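Local coordinates for protein pyruvate synthase subunit PorC (Thermotoga maritima MSB8, PDB 2RAA) that serves as the gamma subunit of the heterotetrameric enzyme that oxidises pyruvate with coenzyme A to acetyl-CoA and carbon dioxide, passing the electrons to ferredoxin, at residues Phe20-His25 against Gly155-Val160; Gln37-Ala42 against Thr161-Leu166. All blocks are in the same frame, centred on the assembly; numbering follows the deposited sequence.

In the fold
Contacts 1 and 2 lie on one side of the mixed sheet, their centres about 8 Å apart, and share a single apolar layer. Contact 1 is the deeper, about 5 Å from the chain centre, and sets helix 150-161 on strand 19-27; contact 2, about 10 Å out, sets the loop leaving that helix against helix 32-45. Both are buried and purely apolar across their segments, but contact 1 adds an indole, whereas contact 2 is aliphatic and lies beside exposed loop residues. Leu-39 joins them: its CD2 is 3.7 Å from Ile-22 CD1 and 3.8 Å from Leu-157 CD2. Farther along, Ile-163 also packs against Phe-20.

Contact 1 (Phe20-His25 against Gly155-Val160); sequences FEIRWH and GALVRV
With CG of Leu-157 swung anti to its backbone N (chi1 -171°) and CD2 prolonging the chain beyond CG, this methyl is carried out from the helix to Trp-24. From the strand, Trp-24 has CG anti to the carbonyl carbon (chi1 -61°), and with chi2 at 72° the six-membered ring of the indole is turned to the helix. Leu-157 CD2 meets that ring obliquely, 3.7 Å from Trp-24 CZ2 and 4.0 Å from Trp-24 CH2. Ile-22, two residues back on the same side of the strand, offers a looser apolar neighbour, its CD1 4.5 Å from Leu-157 CD2. One leucine methyl therefore carries the contact with both strand residues. The polar corner of the indole is used elsewhere, NE1 bonding to OD1 of Asn-69, which should limit rotation of the ring. On the other side of the strand Arg-23 NE donates to His-25 NE2 over 3.0 Å; the bond is bent, and the guanidinium is held further by the carbonyls of Val-82, Ile-100 and Glu-102. Strand 19-27 runs between strands 64-72 and 87-90, with Trp-24 touching Ala-67 and Val-89, while helix 32-45 packs against helix 150-161 through Leu-39 and Leu-157, and brings Ala-35 and Ser-36 to the indole.

Contact 2 (Gln37-Ala42 against Thr161-Leu166); sequences QMLAEA and TGIVPL
No aromatic ring or planar polar group takes part where Leu-39 meets Ile-163 and Val-164, so there are no faces or edges to cover: three branched aliphatic side chains make the contact. In Leu-39, chi2 of 56° folds CD1 back from the extended line that CD2 continues, and it is CD1 that turns to the loop. It lies 4.1 Å from Ile-163 CG2 and equally 4.1 Å from Val-164 CG2, touching consecutive residues with one methyl. The leucine meets the isoleucine at about a right angle and the valine more obliquely. The loop takes its course just after helix 150-161. There Gly-162 leaves the helical conformation with positive phi, and Thr-161 forms an ST turn, its OG1 accepting from Ile-163 N at 3.1 Å while also bonding to the carbonyl of Leu-157. Farther round, Val-164 packs on Val-158 and on Ile-169 of helix 166-176, which also meets Ala-42. Such methyl-to-methyl contacts have no directional preference; exclusion of water and dispersion would hold helix 32-45 to the loop, and the polar bonds that shape the turn are made within the loop and to the helix before it.

Contact 1 (Phe20-His25 against Gly155-Val160)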
# COMPACT_ATOMS: atom_id res chain seq x y z
N PHE A 20 12.29 -4.84 -7.01
CA PHE A 20 11.90 -4.31 -5.71
C PHE A 20 10.54 -4.97 -5.41
O PHE A 20 9.65 -5.01 -6.25
CB PHE A 20 11.75 -2.77 -5.77
CG PHE A 20 11.45 -2.12 -4.45
CD1 PHE A 20 12.45 -1.80 -3.59
CD2 PHE A 20 10.15 -1.85 -4.07
CE1 PHE A 20 12.19 -1.21 -2.39
CE2 PHE A 20 9.89 -1.27 -2.85
CZ PHE A 20 10.92 -0.94 -2.02
N GLU A 21 10.38 -5.45 -4.20
CA GLU A 21 9.24 -6.24 -3.89
C GLU A 21 8.38 -5.76 -2.72
O GLU A 21 8.90 -5.44 -1.68
CB GLU A 21 9.74 -7.63 -3.58
CG GLU A 21 8.62 -8.62 -3.47
CD GLU A 21 9.12 -9.99 -3.10
OE1 GLU A 21 10.16 -10.43 -3.67
OE2 GLU A 21 8.45 -10.59 -2.22
N ILE A 22 7.06 -5.81 -2.90
CA ILE A 22 6.10 -5.31 -1.95
C ILE A 22 5.01 -6.36 -1.69
O ILE A 22 4.48 -6.93 -2.62
CB ILE A 22 5.40 -4.10 -2.54
CG1 ILE A 22 6.44 -3.00 -2.87
CG2 ILE A 22 4.33 -3.60 -1.55
CD1 ILE A 22 6.04 -2.10 -4.01
N ARG A 23 4.67 -6.62 -0.44
CA ARG A 23 3.64 -7.62 -0.13
C ARG A 23 2.56 -6.93 0.67
O ARG A 23 2.84 -6.29 1.65
CB ARG A 23 4.21 -8.77 0.68
CG ARG A 23 3.19 -9.87 0.99
CD ARG A 23 3.88 -11.02 1.70
NE ARG A 23 4.25 -10.66 3.06
CZ ARG A 23 5.18 -11.27 3.78
NH1 ARG A 23 5.92 -12.26 3.28
NH2 ARG A 23 5.40 -10.84 5.00
N TRP A 24 1.33 -7.08 0.22
CA TRP A 24 0.21 -6.36 0.81
C TRP A 24 -0.59 -7.32 1.60
O TRP A 24 -0.77 -8.45 1.15
CB TRP A 24 -0.76 -5.87 -0.26
CG TRP A 24 -0.21 -4.94 -1.21
CD1 TRP A 24 0.66 -5.24 -2.20
CD2 TRP A 24 -0.53 -3.55 -1.36
NE1 TRP A 24 0.92 -4.13 -2.94
CE2 TRP A 24 0.24 -3.06 -2.43
CE3 TRP A 24 -1.36 -2.66 -0.66
CZ2 TRP A 24 0.20 -1.72 -2.83
CZ3 TRP A 24 -1.41 -1.33 -1.05
CH2 TRP A 24 -0.63 -0.87 -2.12
N HIS A 25 -1.17 -6.83 2.70
CA HIS A 25 -2.09 -7.63 3.52
C HIS A 25 -3.34 -6.81 3.77
O HIS A 25 -3.28 -5.70 4.27
CB HIS A 25 -1.46 -8.02 4.83
CG HIS A 25 -0.24 -8.87 4.66
ND1 HIS A 25 -0.27 -10.24 4.79
CD2 HIS A 25 1.03 -8.53 4.35
CE1 HIS A 25 0.95 -10.71 4.57
NE2 HIS A 25 1.75 -9.70 4.30
N GLY A 155 -0.49 6.23 -1.92
CA GLY A 155 0.25 7.48 -1.82
C GLY A 155 1.31 7.43 -0.74
O GLY A 155 2.46 7.83 -0.93
N ALA A 156 0.93 6.94 0.42
CA ALA A 156 1.91 6.65 1.50
C ALA A 156 3.06 5.80 1.00
O ALA A 156 4.20 6.09 1.28
CB ALA A 156 1.25 5.96 2.65
N LEU A 157 2.74 4.76 0.25
CA LEU A 157 3.77 3.86 -0.30
C LEU A 157 4.77 4.55 -1.19
O LEU A 157 5.99 4.30 -1.11
CB LEU A 157 3.09 2.77 -1.13
CG LEU A 157 3.94 1.60 -1.61
CD1 LEU A 157 4.69 0.87 -0.47
CD2 LEU A 157 2.99 0.71 -2.35
N VAL A 158 4.24 5.36 -2.10
CA VAL A 158 5.05 6.09 -3.03
C VAL A 158 5.93 7.04 -2.25
O VAL A 158 7.12 7.15 -2.53
CB VAL A 158 4.16 6.84 -4.02
CG1 VAL A 158 4.95 7.99 -4.70
CG2 VAL A 158 3.58 5.83 -5.00
N ARG A 159 5.36 7.70 -1.26
CA ARG A 159 6.12 8.58 -0.40
C ARG A 159 7.26 7.86 0.32
O ARG A 159 8.42 8.30 0.20
CB ARG A 159 5.19 9.29 0.56
CG ARG A 159 5.85 10.19 1.59
CD ARG A 159 6.34 11.51 1.00
NE ARG A 159 7.04 12.26 2.03
CZ ARG A 159 6.48 13.09 2.91
NH1 ARG A 159 5.17 13.33 2.92
NH2 ARG A 159 7.24 13.69 3.80
N VAL A 160 7.02 6.76 1.01
CA VAL A 160 8.11 6.11 1.80
C VAL A 160 9.10 5.25 1.04
O VAL A 160 10.14 4.93 1.58
CB VAL A 160 7.59 5.26 2.96
CG1 VAL A 160 6.60 6.07 3.76
CG2 VAL A 160 6.96 3.91 2.44

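Contact 2 (Gln37-Ala42 against Thr161-Leu166)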
# COMPACT_ATOMS: atom_id res chain seq x y z
N GLN A 37 -2.57 -3.63 -8.43
CA GLN A 37 -2.65 -3.51 -9.88
C GLN A 37 -2.22 -2.16 -10.34
O GLN A 37 -1.41 -2.04 -11.25
CB GLN A 37 -4.06 -3.78 -10.40
CG GLN A 37 -4.38 -5.28 -10.54
CD GLN A 37 -3.69 -5.89 -11.75
OE1 GLN A 37 -4.00 -5.53 -12.91
NE2 GLN A 37 -2.73 -6.80 -11.50
N MSE A 38 -2.74 -1.13 -9.69
CA MSE A 38 -2.53 0.26 -10.07
C MSE A 38 -1.07 0.68 -9.99
O MSE A 38 -0.56 1.43 -10.83
CB MSE A 38 -3.37 1.14 -9.14
CG MSE A 38 -3.75 2.47 -9.73
SE MSE A 38 -4.81 3.57 -8.53
CE MSE A 38 -5.82 2.26 -7.44
N LEU A 39 -0.40 0.17 -8.97
CA LEU A 39 0.98 0.48 -8.78
C LEU A 39 1.70 -0.15 -9.97
O LEU A 39 2.43 0.51 -10.68
CB LEU A 39 1.44 -0.10 -7.46
CG LEU A 39 2.93 -0.02 -7.25
CD1 LEU A 39 3.39 1.43 -7.38
CD2 LEU A 39 3.22 -0.62 -5.88
N ALA A 40 1.44 -1.44 -10.19
CA ALA A 40 2.03 -2.18 -11.31
C ALA A 40 1.75 -1.42 -12.61
O ALA A 40 2.67 -1.11 -13.39
CB ALA A 40 1.45 -3.64 -11.37
N GLU A 41 0.50 -1.09 -12.84
CA GLU A 41 0.15 -0.32 -14.06
C GLU A 41 0.93 0.97 -14.19
O GLU A 41 1.38 1.30 -15.28
CB GLU A 41 -1.36 -0.10 -14.16
CG GLU A 41 -2.01 -1.26 -14.88
CD GLU A 41 -3.48 -1.43 -14.61
OE1 GLU A 41 -4.12 -0.52 -14.01
OE2 GLU A 41 -4.00 -2.51 -15.02
N ALA A 42 1.17 1.66 -13.09
CA ALA A 42 1.98 2.89 -13.09
C ALA A 42 3.40 2.65 -13.53
O ALA A 42 3.97 3.43 -14.30
CB ALA A 42 2.01 3.47 -11.72
N THR A 161 8.78 4.87 -0.19
CA THR A 161 9.69 4.06 -1.00
C THR A 161 10.23 4.78 -2.23
O THR A 161 11.21 4.35 -2.80
CB THR A 161 8.97 2.82 -1.59
OG1 THR A 161 7.91 3.25 -2.45
CG2 THR A 161 8.44 1.90 -0.51
N GLY A 162 9.55 5.81 -2.70
CA GLY A 162 9.92 6.44 -3.97
C GLY A 162 9.86 5.50 -5.17
O GLY A 162 10.46 5.78 -6.19
N ILE A 163 9.09 4.41 -5.09
CA ILE A 163 9.17 3.35 -6.14
C ILE A 163 8.73 3.82 -7.51
O ILE A 163 9.20 3.32 -8.53
CB ILE A 163 8.42 2.08 -5.70
CG1 ILE A 163 8.63 0.92 -6.66
CG2 ILE A 163 6.91 2.38 -5.52
CD1 ILE A 163 10.07 0.55 -6.99
N VAL A 164 7.85 4.82 -7.55
CA VAL A 164 7.45 5.49 -8.79
C VAL A 164 7.13 6.94 -8.44
O VAL A 164 6.97 7.24 -7.27
CB VAL A 164 6.19 4.86 -9.43
CG1 VAL A 164 6.44 3.39 -9.80
CG2 VAL A 164 4.92 5.01 -8.52
N PRO A 165 7.08 7.84 -9.43
CA PRO A 165 6.59 9.19 -9.12
C PRO A 165 5.09 9.19 -8.83
O PRO A 165 4.36 8.38 -9.39
CB PRO A 165 6.87 9.98 -10.40
CG PRO A 165 6.98 8.97 -11.48
CD PRO A 165 7.52 7.72 -10.83
N LEU A 166 4.65 10.14 -8.02
CA LEU A 166 3.23 10.23 -7.67
C LEU A 166 2.36 10.55 -8.92
O LEU A 166 1.27 10.01 -9.12
CB LEU A 166 3.04 11.25 -6.53
CG LEU A 166 1.75 11.14 -5.69
CD1 LEU A 166 1.65 9.86 -4.91
CD2 LEU A 166 1.71 12.27 -4.74